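Local coordinates for protein carbohydrate deacetylase Agd3 (PDB 6NWZ) that probably removes N-acetyl groups from the fungal exopolysaccharide galactosaminogalactan as a glycosylated carbohydrate esterase needed for biofilm formation, at residues A[163-175]-A[215-228]. Residues are numbered along the deposited sequence; the frame is centred on the assembly and turned at random.
Sequences TVSTEGLWHYPAT and FIGFATDWSATSNY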
loop_
_atom_site.group_PDB
_atom_site.type_symbol
_atom_site.label_atom_id
_atom_site.label_comp_id
_atom_site.label_asym_id
_atom_site.label_seq_id
_atom_site.Cartn_x
_atom_site.Cartn_y
_atom_site.Cartn_z
ATOM N N THR A 163 -10.499 -18.797 2.743
ATOM C CA THR A 163 -9.988 -19.350 1.496
ATOM C C THR A 163 -9.481 -18.248 0.575
ATOM O O THR A 163 -10.063 -17.162 0.499
ATOM C CB THR A 163 -11.070 -20.162 0.780
ATOM O OG1 THR A 163 -12.268 -19.385 0.688
ATOM C CG2 THR A 163 -11.362 -21.456 1.525
ATOM N N VAL A 164 -8.384 -18.542 -0.126
ATOM C CA VAL A 164 -7.823 -17.676 -1.153
ATOM C C VAL A 164 -7.628 -18.500 -2.423
ATOM O O VAL A 164 -7.739 -19.727 -2.421
ATOM C CB VAL A 164 -6.493 -17.021 -0.721
ATOM C CG1 VAL A 164 -6.714 -16.082 0.463
ATOM C CG2 VAL A 164 -5.454 -18.084 -0.399
ATOM N N SER A 165 -7.328 -17.803 -3.515
ATOM C CA SER A 165 -7.255 -18.428 -4.828
ATOM C C SER A 165 -5.826 -18.820 -5.176
ATOM O O SER A 165 -4.881 -18.078 -4.900
ATOM C CB SER A 165 -7.799 -17.483 -5.900
ATOM O OG SER A 165 -7.595 -18.024 -7.191
ATOM N N THR A 166 -5.678 -19.993 -5.792
ATOM C CA THR A 166 -4.394 -20.448 -6.309
ATOM C C THR A 166 -4.315 -20.367 -7.823
ATOM O O THR A 166 -3.303 -20.782 -8.400
ATOM C CB THR A 166 -4.109 -21.890 -5.872
ATOM O OG1 THR A 166 -5.125 -22.759 -6.391
ATOM C CG2 THR A 166 -4.071 -21.991 -4.361
ATOM N N GLU A 167 -5.355 -19.859 -8.477
ATOM C CA GLU A 167 -5.393 -19.837 -9.932
ATOM C C GLU A 167 -4.199 -19.063 -10.475
ATOM O O GLU A 167 -3.946 -17.923 -10.078
ATOM C CB GLU A 167 -6.709 -19.221 -10.408
ATOM C CG GLU A 167 -6.929 -19.265 -11.910
ATOM C CD GLU A 167 -8.362 -18.934 -12.289
ATOM O OE1 GLU A 167 -9.271 -19.222 -11.481
ATOM O OE2 GLU A 167 -8.582 -18.382 -13.389
ATOM N N GLY A 168 -3.447 -19.705 -11.365
ATOM C CA GLY A 168 -2.250 -19.124 -11.921
ATOM C C GLY A 168 -0.974 -19.480 -11.193
ATOM O O GLY A 168 0.112 -19.268 -11.740
ATOM N N LEU A 169 -1.069 -20.005 -9.978
ATOM C CA LEU A 169 0.094 -20.429 -9.212
ATOM C C LEU A 169 0.186 -21.947 -9.283
ATOM O O LEU A 169 -0.709 -22.649 -8.800
ATOM C CB LEU A 169 -0.010 -19.964 -7.760
ATOM C CG LEU A 169 -0.148 -18.463 -7.503
ATOM C CD1 LEU A 169 -0.332 -18.182 -6.013
ATOM C CD2 LEU A 169 1.061 -17.723 -8.048
ATOM N N TRP A 170 1.253 -22.450 -9.895
ATOM C CA TRP A 170 1.446 -23.891 -9.964
ATOM C C TRP A 170 1.769 -24.429 -8.575
ATOM O O TRP A 170 2.646 -23.899 -7.885
ATOM C CB TRP A 170 2.565 -24.226 -10.950
ATOM C CG TRP A 170 2.576 -25.658 -11.382
ATOM C CD1 TRP A 170 3.456 -26.625 -10.994
ATOM C CD2 TRP A 170 1.660 -26.287 -12.287
ATOM N NE1 TRP A 170 3.145 -27.820 -11.603
ATOM C CE2 TRP A 170 2.046 -27.638 -12.400
ATOM C CE3 TRP A 170 0.552 -25.839 -13.014
ATOM C CZ2 TRP A 170 1.364 -28.543 -13.209
ATOM C CZ3 TRP A 170 -0.127 -26.741 -13.812
ATOM C CH2 TRP A 170 0.282 -28.077 -13.905
ATOM N N HIS A 171 1.054 -25.476 -8.154
ATOM C CA HIS A 171 1.276 -26.084 -6.846
ATOM C C HIS A 171 1.233 -27.604 -6.972
ATOM O O HIS A 171 0.974 -28.156 -8.043
ATOM C CB HIS A 171 0.259 -25.582 -5.819
ATOM C CG HIS A 171 -1.162 -25.679 -6.276
ATOM N ND1 HIS A 171 -1.755 -24.719 -7.070
ATOM C CD2 HIS A 171 -2.111 -26.619 -6.048
ATOM C CE1 HIS A 171 -3.009 -25.062 -7.309
ATOM N NE2 HIS A 171 -3.248 -26.212 -6.705
ATOM N N TYR A 172 1.512 -28.287 -5.863
ATOM C CA TYR A 172 1.561 -29.748 -5.836
ATOM C C TYR A 172 0.853 -30.239 -4.581
ATOM O O TYR A 172 1.406 -30.147 -3.472
ATOM C CB TYR A 172 2.995 -30.267 -5.872
ATOM C CG TYR A 172 3.877 -29.641 -6.928
ATOM C CD1 TYR A 172 4.588 -28.479 -6.659
ATOM C CD2 TYR A 172 4.011 -30.219 -8.187
ATOM C CE1 TYR A 172 5.401 -27.900 -7.611
ATOM C CE2 TYR A 172 4.826 -29.644 -9.150
ATOM C CZ TYR A 172 5.518 -28.482 -8.854
ATOM O OH TYR A 172 6.334 -27.894 -9.796
ATOM N N PRO A 173 -0.368 -30.751 -4.709
ATOM C CA PRO A 173 -1.043 -31.347 -3.551
ATOM C C PRO A 173 -0.188 -32.443 -2.932
ATOM O O PRO A 173 0.345 -33.309 -3.629
ATOM C CB PRO A 173 -2.338 -31.901 -4.149
ATOM C CG PRO A 173 -2.595 -31.022 -5.334
ATOM C CD PRO A 173 -1.237 -30.702 -5.896
ATOM N N ALA A 174 -0.050 -32.396 -1.610
ATOM C CA ALA A 174 0.933 -33.202 -0.905
ATOM C C ALA A 174 0.282 -33.982 0.228
ATOM O O ALA A 174 -0.870 -33.743 0.604
ATOM C CB ALA A 174 2.064 -32.329 -0.350
ATOM N N THR A 175 1.058 -34.917 0.779
ATOM C CA THR A 175 0.644 -35.736 1.914
ATOM C C THR A 175 1.797 -35.837 2.903
ATOM O O THR A 175 2.888 -36.283 2.536
ATOM C CB THR A 175 0.220 -37.132 1.456
ATOM O OG1 THR A 175 -0.882 -37.019 0.548
ATOM C CG2 THR A 175 -0.185 -37.984 2.652
ATOM N N PHE A 215 4.364 -25.735 -0.810
ATOM C CA PHE A 215 4.225 -26.514 -2.040
ATOM C C PHE A 215 3.466 -25.757 -3.122
ATOM O O PHE A 215 2.642 -26.335 -3.839
ATOM C CB PHE A 215 3.540 -27.840 -1.725
ATOM C CG PHE A 215 4.223 -28.636 -0.649
ATOM C CD1 PHE A 215 5.601 -28.784 -0.644
ATOM C CD2 PHE A 215 3.486 -29.227 0.367
ATOM C CE1 PHE A 215 6.233 -29.516 0.351
ATOM C CE2 PHE A 215 4.111 -29.959 1.366
ATOM C CZ PHE A 215 5.486 -30.102 1.356
ATOM N N ILE A 216 3.721 -24.456 -3.257
ATOM C CA ILE A 216 3.057 -23.620 -4.248
ATOM C C ILE A 216 4.030 -22.526 -4.661
ATOM O O ILE A 216 4.881 -22.103 -3.873
ATOM C CB ILE A 216 1.731 -23.037 -3.698
ATOM C CG1 ILE A 216 1.027 -22.184 -4.753
ATOM C CG2 ILE A 216 1.970 -22.229 -2.423
ATOM C CD1 ILE A 216 -0.330 -21.692 -4.319
ATOM N N GLY A 217 3.926 -22.091 -5.915
ATOM C CA GLY A 217 4.767 -21.006 -6.385
ATOM C C GLY A 217 4.331 -19.661 -5.830
ATOM O O GLY A 217 3.180 -19.460 -5.443
ATOM N N PHE A 218 5.278 -18.727 -5.790
ATOM C CA PHE A 218 5.031 -17.364 -5.344
ATOM C C PHE A 218 5.241 -16.380 -6.491
ATOM O O PHE A 218 6.108 -16.580 -7.347
ATOM C CB PHE A 218 5.940 -17.001 -4.168
ATOM C CG PHE A 218 5.383 -17.398 -2.834
ATOM C CD1 PHE A 218 5.262 -18.729 -2.484
ATOM C CD2 PHE A 218 4.990 -16.432 -1.926
ATOM C CE1 PHE A 218 4.751 -19.090 -1.248
ATOM C CE2 PHE A 218 4.481 -16.785 -0.690
ATOM C CZ PHE A 218 4.361 -18.115 -0.351
ATOM N N ALA A 219 4.438 -15.312 -6.504
ATOM C CA ALA A 219 4.519 -14.288 -7.542
ATOM C C ALA A 219 3.910 -13.013 -6.962
ATOM O O ALA A 219 2.771 -12.641 -7.252
ATOM C CB ALA A 219 3.807 -14.720 -8.822
ATOM N N THR A 220 4.683 -12.347 -6.103
ATOM C CA THR A 220 4.214 -11.130 -5.452
ATOM C C THR A 220 3.985 -9.987 -6.434
ATOM O O THR A 220 3.370 -8.986 -6.053
ATOM C CB THR A 220 5.208 -10.697 -4.374
ATOM O OG1 THR A 220 6.468 -10.375 -4.983
ATOM C CG2 THR A 220 5.409 -11.817 -3.356
ATOM N N ASP A 221 4.453 -10.109 -7.679
ATOM C CA ASP A 221 4.279 -9.027 -8.643
ATOM C C ASP A 221 2.830 -8.908 -9.106
ATOM O O ASP A 221 2.335 -7.796 -9.321
ATOM C CB ASP A 221 5.210 -9.228 -9.844
ATOM C CG ASP A 221 5.322 -10.684 -10.267
ATOM O OD1 ASP A 221 5.422 -11.563 -9.383
ATOM O OD2 ASP A 221 5.317 -10.954 -11.486
ATOM N N TRP A 222 2.132 -10.033 -9.271
ATOM C CA TRP A 222 0.756 -10.000 -9.756
ATOM C C TRP A 222 -0.252 -10.693 -8.853
ATOM O O TRP A 222 -1.444 -10.385 -8.959
ATOM C CB TRP A 222 0.657 -10.620 -11.162
ATOM C CG TRP A 222 1.016 -12.080 -11.230
ATOM C CD1 TRP A 222 2.226 -12.610 -11.574
ATOM C CD2 TRP A 222 0.155 -13.195 -10.950
ATOM N NE1 TRP A 222 2.173 -13.984 -11.524
ATOM C CE2 TRP A 222 0.915 -14.368 -11.140
ATOM C CE3 TRP A 222 -1.183 -13.316 -10.555
ATOM C CZ2 TRP A 222 0.383 -15.642 -10.948
ATOM C CZ3 TRP A 222 -1.707 -14.583 -10.361
ATOM C CH2 TRP A 222 -0.927 -15.728 -10.560
ATOM N N SER A 223 0.165 -11.601 -7.976
ATOM C CA SER A 223 -0.771 -12.436 -7.231
ATOM C C SER A 223 -1.054 -11.826 -5.865
ATOM O O SER A 223 -0.135 -11.633 -5.061
ATOM C CB SER A 223 -0.223 -13.856 -7.078
ATOM O OG SER A 223 -1.014 -14.609 -6.177
ATOM N N ALA A 224 -2.329 -11.530 -5.604
ATOM C CA ALA A 224 -2.715 -11.109 -4.262
ATOM C C ALA A 224 -2.557 -12.251 -3.263
ATOM O O ALA A 224 -2.182 -12.019 -2.106
ATOM C CB ALA A 224 -4.147 -10.579 -4.265
ATOM N N THR A 225 -2.825 -13.491 -3.691
ATOM C CA THR A 225 -2.654 -14.640 -2.803
ATOM C C THR A 225 -1.225 -14.733 -2.283
ATOM O O THR A 225 -1.006 -14.964 -1.088
ATOM C CB THR A 225 -3.046 -15.934 -3.525
ATOM O OG1 THR A 225 -4.472 -16.078 -3.523
ATOM C CG2 THR A 225 -2.434 -17.151 -2.846
ATOM N N SER A 226 -0.237 -14.541 -3.165
ATOM C CA SER A 226 1.159 -14.585 -2.738
ATOM C C SER A 226 1.453 -13.507 -1.702
ATOM O O SER A 226 2.135 -13.764 -0.702
ATOM C CB SER A 226 2.084 -14.437 -3.944
ATOM O OG SER A 226 1.866 -15.475 -4.884
ATOM N N ASN A 227 0.938 -12.292 -1.920
ATOM C CA ASN A 227 1.097 -11.226 -0.937
ATOM C C ASN A 227 0.355 -11.517 0.362
ATOM O O ASN A 227 0.697 -10.932 1.396
ATOM C CB ASN A 227 0.622 -9.893 -1.519
ATOM C CG ASN A 227 1.617 -9.302 -2.495
ATOM O OD1 ASN A 227 2.483 -8.515 -2.113
ATOM N ND2 ASN A 227 1.501 -9.680 -3.762
ATOM N N TYR A 228 -0.651 -12.392 0.330
ATOM C CA TYR A 228 -1.314 -12.827 1.555
ATOM C C TYR A 228 -0.486 -13.873 2.289
ATOM O O TYR A 228 -0.301 -13.790 3.508
ATOM C CB TYR A 228 -2.699 -13.387 1.230
ATOM C CG TYR A 228 -3.412 -14.043 2.397
ATOM C CD1 TYR A 228 -3.857 -13.290 3.473
ATOM C CD2 TYR A 228 -3.666 -15.412 2.409
ATOM C CE1 TYR A 228 -4.521 -13.875 4.534
ATOM C CE2 TYR A 228 -4.333 -16.009 3.472
ATOM C CZ TYR A 228 -4.758 -15.231 4.533
ATOM O OH TYR A 228 -5.425 -15.794 5.603
#
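Leu-169 packs its isobutyl group against the start of helix 224-237 and the residues just before it, CD1 facing mainly two serine hydroxyls and CD2 mainly an indole. CD1 lies 3.6 Å from Ser-223 OG and close to Ser-226 OG, while CD2 meets the Trp-222 indole, 3.6 Å from CZ2, and approaches Ala-219 CB. At the edge of that indole lie the carbonyl oxygens of Glu-167 and Gly-168, Glu-167 O in its plane. Behind the leucine, Ile-216 extends its chain, CG1 anti to the backbone N (chi1 -179°) and chi2 likewise extended (175°), which together carry CD1 to Leu-169 CB and to within 3.8 Å of Thr-166 CG2.

Backbone bonds fix this packing at one end: Gly-217 N donates to Trp-170 O and Tyr-172 N to Phe-215 O, each 3.0 Å long, bracketing a single beta bridge between His-171 and Ile-216. Farther along, the Phe-215 ring meets Ala-174 CB. On the helix side, Thr-225 OG1 donates to Ser-165 O, though the very short modelled length is doubtful, and Val-164 CG1 touches Tyr-228 CD2 at 3.7 Å.

Hydrogen bonds within each segment hold the contacting groups. Ser-223 OG caps the helix by accepting from Ser-226 N, and Ser-226 OG accepts from Ala-219 N at 3.0 Å. The type II turn from Thr-166 to Leu-169 presents the leucine; overlapping its start, an ST turn has Ser-165 OG, also hydrogen-bonded to Glu-142, accepting from Glu-167 N. His-171 ND1 donates to Leu-169 O, its NE2 being hydrogen-bonded to Gln-143. Within the CBM87 region, a turn-bearing loop thus packs against an N-capped helix start and the segment leading from strand 209-214 into it.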